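Local coordinates for protein Alpha/beta hydrolase (Streptomyces albidoflavus, PDB 6KSU) that probably releases and macrocyclises non-ribosomal peptides by heterochiral lactam formation, as a penicillin-binding-protein-like peptide cyclase, at residues A[35-49]-A[348-362]. Sequence-based numbering, arbitrary orientation.
Sequences FEELVREHRVTGAQL and LTANSTAGPKLWEAL
Strands 46-49 and 348-350 pair antiparallel, with Q48 and T349 as the hydrogen-bonded pair, while helices 35-41 and 355-362 pack against the sheet at 144° to each other, their axes 9.7 Å apart. Q48 N gives to T349 O at 2.9 Å, and T349 N returns to Q48 O at 2.8 Å. Their side chains run side by side on the sheet face turned from these two helices. There T349 OG1 donates to Q48 OE1 at 2.8 Å, from a position tilted out of the amide plane. OE1 also accepts from A261 N, and Q48 NE2 reaches T74 O and T77 O, so the buried amide is fixed at both ends. N351 N extends the pairing to G46 O, while its ND2 is held by E229 O and L64 O.

The other sheet face, with A47, L49, L348 and A350, is covered by these two helices. L358, from helix 355-362, inserts between helix 35-41 and the A47 face of the sheet. Its CG stands anti to the backbone N (chi1 179°), sending CD1 to L38 CB at 3.5 Å and CD2 to V39 CG2 at 3.9 Å. L38 CD1 meets L362 CD1 at 3.6 Å. The F35 ring lies between V39 CG2 on one face and L49 CB on the opposite face, with L348 CD1 reaching CE1 obliquely.

At the outer margin K357 CG sits over a face of the H42 ring in a CH-pi contact. A361 CB meets the ring edge at NE2, 3.4 Å away. H42 NE2 is buried here without a hydrogen-bond partner. The bent K357 chain carries NZ on to a salt bridge with E360.

The contact joins helix 23-41 to helix 355-365 on one side of the antiparallel sheet, as the terminal helices do in penicillin-binding proteins and serine beta-lactamases. The helix side is held by apolar packing; on the reverse face the Q48 amide is satisfied by T349 OG1 and by backbone groups.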
ATOM      1  N   PHE A  35      19.167 -13.326  -3.549  1.00 30.79           N
ATOM      2  CA  PHE A  35      18.389 -13.095  -2.332  1.00 28.60           C
ATOM      3  C   PHE A  35      19.221 -13.332  -1.075  1.00 29.49           C
ATOM      4  O   PHE A  35      19.188 -12.534  -0.134  1.00 28.74           O
ATOM      5  CB  PHE A  35      17.157 -14.011  -2.373  1.00 26.32           C
ATOM      6  CG  PHE A  35      16.301 -13.987  -1.137  1.00 26.19           C
ATOM      7  CD1 PHE A  35      15.609 -12.854  -0.768  1.00 23.42           C
ATOM      8  CD2 PHE A  35      16.151 -15.137  -0.369  1.00 28.24           C
ATOM      9  CE1 PHE A  35      14.763 -12.869   0.351  1.00 22.82           C
ATOM     10  CE2 PHE A  35      15.324 -15.157   0.762  1.00 25.32           C
ATOM     11  CZ  PHE A  35      14.640 -14.035   1.126  1.00 22.51           C
ATOM     12  N   GLU A  36      19.987 -14.425  -1.050  1.00 35.81           N
ATOM     13  CA  GLU A  36      20.811 -14.729   0.118  1.00 38.19           C
ATOM     14  C   GLU A  36      21.879 -13.665   0.337  1.00 33.75           C
ATOM     15  O   GLU A  36      22.039 -13.144   1.453  1.00 31.09           O
ATOM     16  CB  GLU A  36      21.450 -16.105  -0.040  1.00 40.99           C
ATOM     17  CG  GLU A  36      21.468 -16.888   1.241  1.00 45.55           C
ATOM     18  CD  GLU A  36      20.068 -17.251   1.676  1.00 50.46           C
ATOM     19  OE1 GLU A  36      19.504 -18.245   1.151  1.00 52.87           O
ATOM     20  OE2 GLU A  36      19.537 -16.534   2.543  1.00 53.90           O
ATOM     21  N   GLU A  37      22.617 -13.319  -0.725  1.00 36.62           N
ATOM     22  CA  GLU A  37      23.639 -12.280  -0.600  1.00 35.28           C
ATOM     23  C   GLU A  37      23.034 -10.994  -0.057  1.00 34.48           C
ATOM     24  O   GLU A  37      23.589 -10.378   0.862  1.00 30.33           O
ATOM     25  CB  GLU A  37      24.321 -12.009  -1.950  1.00 33.81           C
ATOM     26  CG  GLU A  37      25.033 -13.189  -2.655  1.00 50.75           C
ATOM     27  CD  GLU A  37      25.492 -14.331  -1.730  1.00 56.93           C
ATOM     28  OE1 GLU A  37      26.315 -14.082  -0.816  1.00 61.79           O
ATOM     29  OE2 GLU A  37      25.049 -15.485  -1.939  1.00 50.25           O
ATOM     30  N   LEU A  38      21.871 -10.580  -0.604  1.00 27.48           N
ATOM     31  CA  LEU A  38      21.338  -9.271  -0.238  1.00 27.85           C
ATOM     32  C   LEU A  38      20.714  -9.263   1.151  1.00 27.76           C
ATOM     33  O   LEU A  38      20.741  -8.233   1.828  1.00 27.48           O
ATOM     34  CB  LEU A  38      20.319  -8.808  -1.276  1.00 30.15           C
ATOM     35  CG  LEU A  38      20.837  -8.778  -2.705  1.00 31.55           C
ATOM     36  CD1 LEU A  38      19.830  -8.118  -3.643  1.00 27.10           C
ATOM     37  CD2 LEU A  38      22.216  -8.077  -2.733  1.00 33.71           C
ATOM     38  N   VAL A  39      20.134 -10.380   1.596  1.00 24.33           N
ATOM     39  CA  VAL A  39      19.614 -10.436   2.964  1.00 27.12           C
ATOM     40  C   VAL A  39      20.755 -10.236   3.963  1.00 32.68           C
ATOM     41  O   VAL A  39      20.651  -9.457   4.920  1.00 24.04           O
ATOM     42  CB  VAL A  39      18.869 -11.764   3.204  1.00 25.74           C
ATOM     43  CG1 VAL A  39      18.716 -12.005   4.659  1.00 23.06           C
ATOM     44  CG2 VAL A  39      17.502 -11.744   2.533  1.00 19.68           C
ATOM     45  N   ARG A  40      21.869 -10.940   3.747  1.00 30.88           N
ATOM     46  CA  ARG A  40      23.021 -10.808   4.628  1.00 36.05           C
ATOM     47  C   ARG A  40      23.619  -9.406   4.537  1.00 32.63           C
ATOM     48  O   ARG A  40      23.775  -8.718   5.550  1.00 28.21           O
ATOM     49  CB  ARG A  40      24.057 -11.888   4.284  1.00 39.50           C
ATOM     50  CG  ARG A  40      23.944 -13.131   5.162  1.00 36.16           C
ATOM     51  CD  ARG A  40      24.502 -14.421   4.542  1.00 39.19           C
ATOM     52  NE  ARG A  40      23.900 -15.539   5.266  1.00 43.64           N
ATOM     53  CZ  ARG A  40      24.294 -15.952   6.469  1.00 39.70           C
ATOM     54  NH1 ARG A  40      25.338 -15.387   7.065  1.00 41.48           N
ATOM     55  NH2 ARG A  40      23.648 -16.936   7.081  1.00 33.69           N
ATOM     56  N   GLU A  41      23.898  -8.949   3.320  1.00 38.91           N
ATOM     57  CA  GLU A  41      24.510  -7.640   3.115  1.00 39.89           C
ATOM     58  C   GLU A  41      23.734  -6.506   3.798  1.00 36.60           C
ATOM     59  O   GLU A  41      24.342  -5.580   4.340  1.00 39.90           O
ATOM     60  CB  GLU A  41      24.644  -7.393   1.617  1.00 37.40           C
ATOM     61  CG  GLU A  41      24.941  -5.978   1.222  1.00 42.87           C
ATOM     62  CD  GLU A  41      25.299  -5.886  -0.246  1.00 49.19           C
ATOM     63  OE1 GLU A  41      25.044  -4.829  -0.854  1.00 49.24           O
ATOM     64  OE2 GLU A  41      25.832  -6.877  -0.794  1.00 53.75           O
ATOM     65  N   HIS A  42      22.401  -6.557   3.800  1.00 36.70           N
ATOM     66  CA  HIS A  42      21.615  -5.568   4.543  1.00 32.39           C
ATOM     67  C   HIS A  42      21.223  -6.056   5.940  1.00 30.13           C
ATOM     68  O   HIS A  42      20.519  -5.343   6.666  1.00 30.10           O
ATOM     69  CB  HIS A  42      20.358  -5.161   3.751  1.00 33.45           C
ATOM     70  CG  HIS A  42      20.656  -4.533   2.420  1.00 34.24           C
ATOM     71  ND1 HIS A  42      21.442  -3.410   2.284  1.00 45.18           N
ATOM     72  CD2 HIS A  42      20.310  -4.897   1.163  1.00 34.29           C
ATOM     73  CE1 HIS A  42      21.558  -3.103   1.004  1.00 40.47           C
ATOM     74  NE2 HIS A  42      20.883  -3.993   0.302  1.00 36.93           N
ATOM     75  N   ARG A  43      21.682  -7.243   6.333  1.00 31.56           N
ATOM     76  CA  ARG A  43      21.431  -7.827   7.652  1.00 32.46           C
ATOM     77  C   ARG A  43      19.953  -7.774   8.050  1.00 27.23           C
ATOM     78  O   ARG A  43      19.576  -7.331   9.137  1.00 21.91           O
ATOM     79  CB  ARG A  43      22.333  -7.185   8.696  1.00 35.60           C
ATOM     80  CG  ARG A  43      23.778  -7.663   8.544  1.00 40.28           C
ATOM     81  CD  ARG A  43      24.468  -7.839   9.899  1.00 50.95           C
ATOM     82  NE  ARG A  43      24.165  -6.751  10.825  1.00 48.77           N
ATOM     83  CZ  ARG A  43      24.452  -5.473  10.599  1.00 51.07           C
ATOM     84  NH1 ARG A  43      25.066  -5.109   9.481  1.00 54.47           N
ATOM     85  NH2 ARG A  43      24.128  -4.554  11.498  1.00 50.96           N
ATOM     86  N   VAL A  44      19.114  -8.299   7.152  1.00 24.69           N
ATOM     87  CA  VAL A  44      17.711  -8.552   7.456  1.00 24.91           C
ATOM     88  C   VAL A  44      17.583  -9.730   8.412  1.00 22.60           C
ATOM     89  O   VAL A  44      18.223 -10.771   8.220  1.00 22.67           O
ATOM     90  CB  VAL A  44      16.953  -8.812   6.148  1.00 26.15           C
ATOM     91  CG1 VAL A  44      15.505  -9.079   6.433  1.00 18.03           C
ATOM     92  CG2 VAL A  44      17.128  -7.589   5.221  1.00 29.10           C
ATOM     93  N   THR A  45      16.751  -9.571   9.450  1.00 21.66           N
ATOM     94  CA  THR A  45      16.535 -10.660  10.402  1.00 24.49           C
ATOM     95  C   THR A  45      16.051 -11.928   9.708  1.00 24.08           C
ATOM     96  O   THR A  45      16.592 -13.018   9.937  1.00 24.16           O
ATOM     97  CB  THR A  45      15.540 -10.265  11.497  1.00 25.91           C
ATOM     98  OG1 THR A  45      15.956  -9.036  12.109  1.00 18.64           O
ATOM     99  CG2 THR A  45      15.519 -11.347  12.581  1.00 24.04           C
ATOM    100  N   GLY A  46      15.031 -11.806   8.863  1.00 25.20           N
ATOM    101  CA  GLY A  46      14.456 -12.935   8.149  1.00 18.80           C
ATOM    102  C   GLY A  46      13.660 -12.417   6.972  1.00 22.37           C
ATOM    103  O   GLY A  46      13.228 -11.257   6.942  1.00 21.59           O
ATOM    104  N   ALA A  47      13.489 -13.281   5.978  1.00 22.83           N
ATOM    105  CA  ALA A  47      12.827 -12.816   4.767  1.00 19.49           C
ATOM    106  C   ALA A  47      12.293 -14.008   4.001  1.00 22.91           C
ATOM    107  O   ALA A  47      12.765 -15.142   4.152  1.00 23.35           O
ATOM    108  CB  ALA A  47      13.784 -11.980   3.893  1.00 20.16           C
ATOM    109  N   GLN A  48      11.276 -13.735   3.192  1.00 16.51           N
ATOM    110  CA  GLN A  48      10.776 -14.694   2.218  1.00 22.19           C
ATOM    111  C   GLN A  48      10.706 -13.994   0.879  1.00 19.33           C
ATOM    112  O   GLN A  48      10.328 -12.820   0.808  1.00 18.70           O
ATOM    113  CB  GLN A  48       9.383 -15.249   2.559  1.00 18.34           C
ATOM    114  CG  GLN A  48       9.255 -15.931   3.898  1.00 22.87           C
ATOM    115  CD  GLN A  48       7.791 -16.084   4.310  1.00 24.21           C
ATOM    116  OE1 GLN A  48       6.947 -15.258   3.964  1.00 30.46           O
ATOM    117  NE2 GLN A  48       7.487 -17.159   5.038  1.00 17.80           N
ATOM    118  N   LEU A  49      11.095 -14.714  -0.168  1.00 18.51           N
ATOM    119  CA  LEU A  49      10.933 -14.272  -1.543  1.00 23.33           C
ATOM    120  C   LEU A  49      10.317 -15.425  -2.315  1.00 20.89           C
ATOM    121  O   LEU A  49      10.817 -16.556  -2.275  1.00 21.12           O
ATOM    122  CB  LEU A  49      12.265 -13.828  -2.167  1.00 20.48           C
ATOM    123  CG  LEU A  49      12.252 -13.468  -3.662  1.00 21.39           C
ATOM    124  CD1 LEU A  49      11.611 -12.072  -3.927  1.00 23.09           C
ATOM    125  CD2 LEU A  49      13.649 -13.525  -4.228  1.00 22.73           C
ATOM    126  N   LEU A 348       7.898 -10.265  -1.663  1.00 17.01           N
ATOM    127  CA  LEU A 348       8.990 -10.258  -0.705  1.00 19.23           C
ATOM    128  C   LEU A 348       8.403  -9.891   0.642  1.00 20.55           C
ATOM    129  O   LEU A 348       7.654  -8.908   0.736  1.00 14.92           O
ATOM    130  CB  LEU A 348      10.079  -9.259  -1.127  1.00 19.56           C
ATOM    131  CG  LEU A 348      11.238  -9.042  -0.170  1.00 17.66           C
ATOM    132  CD1 LEU A 348      12.094 -10.264  -0.134  1.00 16.21           C
ATOM    133  CD2 LEU A 348      12.039  -7.800  -0.536  1.00 22.28           C
ATOM    134  N   THR A 349       8.689 -10.701   1.669  1.00 14.87           N
ATOM    135  CA  THR A 349       8.418 -10.296   3.044  1.00 15.32           C
ATOM    136  C   THR A 349       9.739 -10.195   3.795  1.00 22.43           C
ATOM    137  O   THR A 349      10.671 -10.960   3.537  1.00 17.10           O
ATOM    138  CB  THR A 349       7.438 -11.231   3.770  1.00 16.98           C
ATOM    139  OG1 THR A 349       7.916 -12.593   3.809  1.00 16.94           O
ATOM    140  CG2 THR A 349       6.059 -11.182   3.099  1.00 19.91           C
ATOM    141  N   ALA A 350       9.832  -9.206   4.682  1.00 18.22           N
ATOM    142  CA  ALA A 350      11.020  -9.035   5.496  1.00 22.32           C
ATOM    143  C   ALA A 350      10.570  -8.548   6.857  1.00 23.74           C
ATOM    144  O   ALA A 350       9.554  -7.862   6.975  1.00 27.90           O
ATOM    145  CB  ALA A 350      12.029  -8.074   4.852  1.00 17.84           C
ATOM    146  N   ASN A 351      11.318  -8.924   7.886  1.00 22.22           N
ATOM    147  CA  ASN A 351      10.919  -8.609   9.246  1.00 22.98           C
ATOM    148  C   ASN A 351      11.996  -7.811   9.984  1.00 24.87           C
ATOM    149  O   ASN A 351      12.109  -7.906  11.205  1.00 21.59           O
ATOM    150  CB  ASN A 351      10.514  -9.880  10.015  1.00 20.11           C
ATOM    151  CG  ASN A 351      11.700 -10.806  10.380  1.00 24.29           C
ATOM    152  OD1 ASN A 351      12.723 -10.841   9.698  1.00 28.48           O
ATOM    153  ND2 ASN A 351      11.533 -11.585  11.452  1.00 20.80           N
ATOM    154  N   SER A 352      12.742  -6.963   9.275  1.00 24.50           N
ATOM    155  CA  SER A 352      13.507  -5.909   9.944  1.00 24.61           C
ATOM    156  C   SER A 352      13.354  -4.586   9.188  1.00 26.55           C
ATOM    157  O   SER A 352      12.966  -4.552   8.022  1.00 24.66           O
ATOM    158  CB  SER A 352      14.990  -6.263  10.082  1.00 21.48           C
ATOM    159  OG  SER A 352      15.627  -6.141   8.830  1.00 25.92           O
ATOM    160  N   THR A 353      13.688  -3.482   9.863  1.00 23.51           N
ATOM    161  CA  THR A 353      13.617  -2.175   9.226  1.00 26.11           C
ATOM    162  C   THR A 353      14.464  -2.090   7.957  1.00 27.71           C
ATOM    163  O   THR A 353      14.265  -1.168   7.164  1.00 36.33           O
ATOM    164  CB  THR A 353      14.026  -1.068  10.224  1.00 29.23           C
ATOM    165  OG1 THR A 353      15.239  -1.429  10.895  1.00 31.56           O
ATOM    166  CG2 THR A 353      12.947  -0.871  11.266  1.00 28.32           C
ATOM    167  N   ALA A 354      15.373  -3.033   7.717  1.00 25.57           N
ATOM    168  CA  ALA A 354      16.148  -3.011   6.480  1.00 28.43           C
ATOM    169  C   ALA A 354      15.403  -3.597   5.285  1.00 30.08           C
ATOM    170  O   ALA A 354      15.923  -3.536   4.159  1.00 26.58           O
ATOM    171  CB  ALA A 354      17.466  -3.767   6.662  1.00 30.25           C
ATOM    172  N   GLY A 355      14.222  -4.179   5.501  1.00 26.13           N
ATOM    173  CA  GLY A 355      13.380  -4.660   4.423  1.00 24.82           C
ATOM    174  C   GLY A 355      13.296  -3.761   3.204  1.00 25.84           C
ATOM    175  O   GLY A 355      13.498  -4.212   2.069  1.00 25.97           O
ATOM    176  N   PRO A 356      12.989  -2.471   3.406  1.00 27.56           N
ATOM    177  CA  PRO A 356      12.913  -1.559   2.251  1.00 25.06           C
ATOM    178  C   PRO A 356      14.185  -1.473   1.432  1.00 28.99           C
ATOM    179  O   PRO A 356      14.098  -1.449   0.199  1.00 27.04           O
ATOM    180  CB  PRO A 356      12.567  -0.217   2.903  1.00 27.44           C
ATOM    181  CG  PRO A 356      11.749  -0.625   4.070  1.00 28.55           C
ATOM    182  CD  PRO A 356      12.458  -1.829   4.618  1.00 26.75           C
ATOM    183  N   LYS A 357      15.365  -1.435   2.059  1.00 23.67           N
ATOM    184  CA  LYS A 357      16.574  -1.373   1.247  1.00 25.17           C
ATOM    185  C   LYS A 357      16.847  -2.707   0.567  1.00 28.47           C
ATOM    186  O   LYS A 357      17.371  -2.734  -0.550  1.00 33.21           O
ATOM    187  CB  LYS A 357      17.762  -0.905   2.102  1.00 31.38           C
ATOM    188  CG  LYS A 357      19.059  -0.671   1.333  1.00 38.64           C
ATOM    189  CD  LYS A 357      18.884   0.166   0.049  1.00 44.95           C
ATOM    190  CE  LYS A 357      19.592  -0.535  -1.144  1.00 45.37           C
ATOM    191  NZ  LYS A 357      19.276  -0.052  -2.525  1.00 51.68           N
ATOM    192  N   LEU A 358      16.450  -3.815   1.195  1.00 28.95           N
ATOM    193  CA  LEU A 358      16.523  -5.113   0.525  1.00 34.54           C
ATOM    194  C   LEU A 358      15.614  -5.151  -0.699  1.00 26.34           C
ATOM    195  O   LEU A 358      15.982  -5.699  -1.751  1.00 26.23           O
ATOM    196  CB  LEU A 358      16.150  -6.238   1.502  1.00 25.35           C
ATOM    197  CG  LEU A 358      16.161  -7.637   0.892  1.00 20.22           C
ATOM    198  CD1 LEU A 358      17.568  -8.150   0.764  1.00 27.69           C
ATOM    199  CD2 LEU A 358      15.345  -8.631   1.703  1.00 24.39           C
ATOM    200  N   TRP A 359      14.412  -4.595  -0.583  1.00 23.46           N
ATOM    201  CA  TRP A 359      13.547  -4.534  -1.758  1.00 25.97           C
ATOM    202  C   TRP A 359      14.199  -3.713  -2.864  1.00 27.44           C
ATOM    203  O   TRP A 359      14.250  -4.143  -4.023  1.00 22.28           O
ATOM    204  CB  TRP A 359      12.182  -3.955  -1.399  1.00 24.10           C
ATOM    205  CG  TRP A 359      11.286  -3.773  -2.609  1.00 23.21           C
ATOM    206  CD1 TRP A 359      10.790  -2.592  -3.102  1.00 24.42           C
ATOM    207  CD2 TRP A 359      10.792  -4.803  -3.473  1.00 25.15           C
ATOM    208  NE1 TRP A 359      10.017  -2.829  -4.214  1.00 23.10           N
ATOM    209  CE2 TRP A 359       9.996  -4.178  -4.458  1.00 26.50           C
ATOM    210  CE3 TRP A 359      10.932  -6.197  -3.501  1.00 24.73           C
ATOM    211  CZ2 TRP A 359       9.351  -4.896  -5.455  1.00 22.20           C
ATOM    212  CZ3 TRP A 359      10.293  -6.906  -4.489  1.00 24.29           C
ATOM    213  CH2 TRP A 359       9.510  -6.250  -5.462  1.00 25.45           C
ATOM    214  N   GLU A 360      14.726  -2.534  -2.510  1.00 28.12           N
ATOM    215  CA  GLU A 360      15.362  -1.666  -3.501  1.00 30.88           C
ATOM    216  C   GLU A 360      16.539  -2.370  -4.176  1.00 28.54           C
ATOM    217  O   GLU A 360      16.622  -2.423  -5.409  1.00 32.14           O
ATOM    218  CB  GLU A 360      15.791  -0.359  -2.834  1.00 33.00           C
ATOM    219  CG  GLU A 360      16.449   0.652  -3.751  1.00 40.11           C
ATOM    220  CD  GLU A 360      16.918   1.912  -3.011  1.00 50.78           C
ATOM    221  OE1 GLU A 360      16.478   2.147  -1.860  1.00 51.79           O
ATOM    222  OE2 GLU A 360      17.739   2.659  -3.585  1.00 55.62           O
ATOM    223  N   ALA A 361      17.435  -2.958  -3.381  1.00 23.89           N
ATOM    224  CA  ALA A 361      18.575  -3.674  -3.947  1.00 28.31           C
ATOM    225  C   ALA A 361      18.132  -4.865  -4.791  1.00 30.15           C
ATOM    226  O   ALA A 361      18.745  -5.168  -5.821  1.00 32.07           O
ATOM    227  CB  ALA A 361      19.511  -4.123  -2.823  1.00 29.30           C
ATOM    228  N   LEU A 362      17.064  -5.546  -4.372  1.00 27.90           N
ATOM    229  CA  LEU A 362      16.491  -6.621  -5.177  1.00 30.13           C
ATOM    230  C   LEU A 362      15.990  -6.101  -6.523  1.00 32.71           C
ATOM    231  O   LEU A 362      16.184  -6.739  -7.561  1.00 33.37           O
ATOM    232  CB  LEU A 362      15.357  -7.286  -4.392  1.00 30.36           C
ATOM    233  CG  LEU A 362      15.192  -8.808  -4.309  1.00 35.24           C
ATOM    234  CD1 LEU A 362      16.533  -9.519  -4.287  1.00 28.55           C
ATOM    235  CD2 LEU A 362      14.421  -9.113  -3.047  1.00 30.11           C
TER